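PDB 6C72: particle-associated glycoside hydrolase from Acinetobacter phage Fri1, which probably degrades the capsular polysaccharide of its host, Acinetobacter baumannii, as the tailspike depolymerase used during virus entry. Local coordinates for residues G510-I515 with Y529-V534. Numbering follows the deposited sequence.
Sequences GCKITI and YVELFV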
loop_
_atom_site.group_PDB
_atom_site.type_symbol
_atom_site.label_atom_id
_atom_site.label_comp_id
_atom_site.label_asym_id
_atom_site.label_seq_id
_atom_site.Cartn_x
_atom_site.Cartn_y
_atom_site.Cartn_z
ATOM N N GLY A 510 8.136 2.485 -55.157
ATOM C CA GLY A 510 6.959 2.392 -56.005
ATOM C C GLY A 510 5.765 2.921 -55.221
ATOM O O GLY A 510 5.618 2.615 -54.038
ATOM N N CYS A 511 4.934 3.708 -55.880
ATOM C CA CYS A 511 3.814 4.347 -55.213
ATOM C C CYS A 511 2.547 4.157 -56.020
ATOM O O CYS A 511 2.575 4.164 -57.252
ATOM C CB CYS A 511 4.070 5.824 -55.005
ATOM S SG CYS A 511 5.619 6.145 -54.126
ATOM N N LYS A 512 1.448 3.934 -55.317
ATOM C CA LYS A 512 0.117 3.920 -55.904
ATOM C C LYS A 512 -0.724 4.976 -55.189
ATOM O O LYS A 512 -0.868 4.931 -53.961
ATOM C CB LYS A 512 -0.505 2.525 -55.789
ATOM C CG LYS A 512 -1.870 2.406 -56.430
ATOM C CD LYS A 512 -2.506 1.118 -56.040
ATOM C CE LYS A 512 -3.920 1.024 -56.549
ATOM N NZ LYS A 512 -4.538 -0.288 -56.110
ATOM N N ILE A 513 -1.256 5.931 -55.951
ATOM C CA ILE A 513 -2.089 7.016 -55.427
ATOM C C ILE A 513 -3.522 6.767 -55.877
ATOM O O ILE A 513 -3.781 6.637 -57.074
ATOM C CB ILE A 513 -1.619 8.397 -55.916
ATOM C CG1 ILE A 513 -0.219 8.735 -55.404
ATOM C CG2 ILE A 513 -2.622 9.472 -55.480
ATOM C CD1 ILE A 513 0.879 8.449 -56.360
ATOM N N THR A 514 -4.455 6.710 -54.932
ATOM C CA THR A 514 -5.871 6.527 -55.239
ATOM C C THR A 514 -6.616 7.819 -54.962
ATOM O O THR A 514 -6.521 8.366 -53.864
ATOM C CB THR A 514 -6.478 5.386 -54.425
ATOM O OG1 THR A 514 -5.729 4.195 -54.674
ATOM C CG2 THR A 514 -7.924 5.157 -54.834
ATOM N N ILE A 515 -7.339 8.309 -55.958
ATOM C CA ILE A 515 -8.057 9.572 -55.877
ATOM C C ILE A 515 -9.526 9.258 -56.067
ATOM O O ILE A 515 -9.897 8.616 -57.054
ATOM C CB ILE A 515 -7.574 10.562 -56.955
ATOM C CG1 ILE A 515 -6.050 10.649 -56.971
ATOM C CG2 ILE A 515 -8.145 11.949 -56.701
ATOM C CD1 ILE A 515 -5.507 11.272 -58.236
ATOM N N TYR A 529 -12.685 7.724 -59.478
ATOM C CA TYR A 529 -11.850 6.714 -58.832
ATOM C C TYR A 529 -10.686 6.483 -59.793
ATOM O O TYR A 529 -10.836 5.801 -60.819
ATOM C CB TYR A 529 -12.612 5.432 -58.527
ATOM C CG TYR A 529 -11.877 4.543 -57.550
ATOM C CD1 TYR A 529 -10.690 3.909 -57.918
ATOM C CD2 TYR A 529 -12.391 4.289 -56.278
ATOM C CE1 TYR A 529 -10.003 3.089 -57.032
ATOM C CE2 TYR A 529 -11.723 3.453 -55.383
ATOM C CZ TYR A 529 -10.526 2.855 -55.767
ATOM O OH TYR A 529 -9.846 2.027 -54.893
ATOM N N VAL A 530 -9.560 7.111 -59.490
ATOM C CA VAL A 530 -8.405 7.166 -60.372
ATOM C C VAL A 530 -7.214 6.600 -59.622
ATOM O O VAL A 530 -6.979 6.965 -58.463
ATOM C CB VAL A 530 -8.135 8.610 -60.834
ATOM C CG1 VAL A 530 -6.821 8.710 -61.591
ATOM C CG2 VAL A 530 -9.294 9.106 -61.673
ATOM N N GLU A 531 -6.484 5.693 -60.260
ATOM C CA GLU A 531 -5.261 5.143 -59.698
ATOM C C GLU A 531 -4.071 5.655 -60.501
ATOM O O GLU A 531 -4.041 5.531 -61.729
ATOM C CB GLU A 531 -5.306 3.614 -59.678
ATOM C CG GLU A 531 -6.330 3.058 -58.692
ATOM C CD GLU A 531 -6.496 1.544 -58.768
ATOM O OE1 GLU A 531 -6.197 0.943 -59.828
ATOM O OE2 GLU A 531 -6.903 0.940 -57.750
ATOM N N LEU A 532 -3.115 6.262 -59.808
ATOM C CA LEU A 532 -1.868 6.710 -60.405
ATOM C C LEU A 532 -0.725 5.900 -59.809
ATOM O O LEU A 532 -0.709 5.628 -58.601
ATOM C CB LEU A 532 -1.639 8.211 -60.159
ATOM C CG LEU A 532 -2.725 9.204 -60.598
ATOM C CD1 LEU A 532 -2.263 10.620 -60.391
ATOM C CD2 LEU A 532 -3.140 8.997 -62.060
ATOM N N PHE A 533 0.246 5.544 -60.652
ATOM C CA PHE A 533 1.335 4.643 -60.288
ATOM C C PHE A 533 2.671 5.294 -60.616
ATOM O O PHE A 533 2.789 6.018 -61.609
ATOM C CB PHE A 533 1.219 3.305 -61.036
ATOM C CG PHE A 533 -0.096 2.612 -60.829
ATOM C CD1 PHE A 533 -1.220 2.992 -61.546
ATOM C CD2 PHE A 533 -0.211 1.584 -59.902
ATOM C CE1 PHE A 533 -2.428 2.352 -61.341
ATOM C CE2 PHE A 533 -1.416 0.935 -59.696
ATOM C CZ PHE A 533 -2.524 1.312 -60.409
ATOM N N VAL A 534 3.658 5.086 -59.751
ATOM C CA VAL A 534 5.001 5.623 -59.942
ATOM C C VAL A 534 6.016 4.582 -59.489
ATOM O O VAL A 534 5.828 3.930 -58.458
ATOM C CB VAL A 534 5.220 6.925 -59.144
ATOM C CG1 VAL A 534 6.491 7.611 -59.595
ATOM C CG2 VAL A 534 4.054 7.844 -59.296
HETATM O O HOH W 1 -7.260 1.834 -55.049
#
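Cys511, Ile513 and Ile515 pair with Val534, Leu532 and Val530 through six backbone hydrogen bonds, Ile513 N to Leu532 O measuring 2.7 Å, as the strands of an antiparallel hairpin run at 164° to each other. These residues give one face its apolar character: the CD1 methyls of Ile515 and Leu532 meet at 3.9 Å, and small or branched apolar side chains suit a layer packed against strands 556-561 and 564-569 of the facing sheet. The other face is polar and aromatic. Lys512, its CG anti to the backbone N (chi1 -177°) and its chain extended, lays its methylenes alongside Phe533, with CG 3.6 Å from Phe533 CE2. The chain of Lys512 crosses that of Glu531, and Lys512 NZ makes a salt bridge with Glu531 OE2 at 3.1 Å, weak as a hydrogen bond. Thr514 serves two neighbours: its methyl CG2 sits 3.6 Å from Tyr529 CZ, while its OG1 shares a water with Tyr529 OH and Glu531 OE2, to which the water donates. Phe533 stacks edge-to-face with Tyr529 of the second subunit, and Tyr529 with Phe533 of the third. One face thus builds the domain core; at the trimer interface, Glu531's two oxygens divide its buried charge between Lys512 and water at OE2 and Asn546 at OE1.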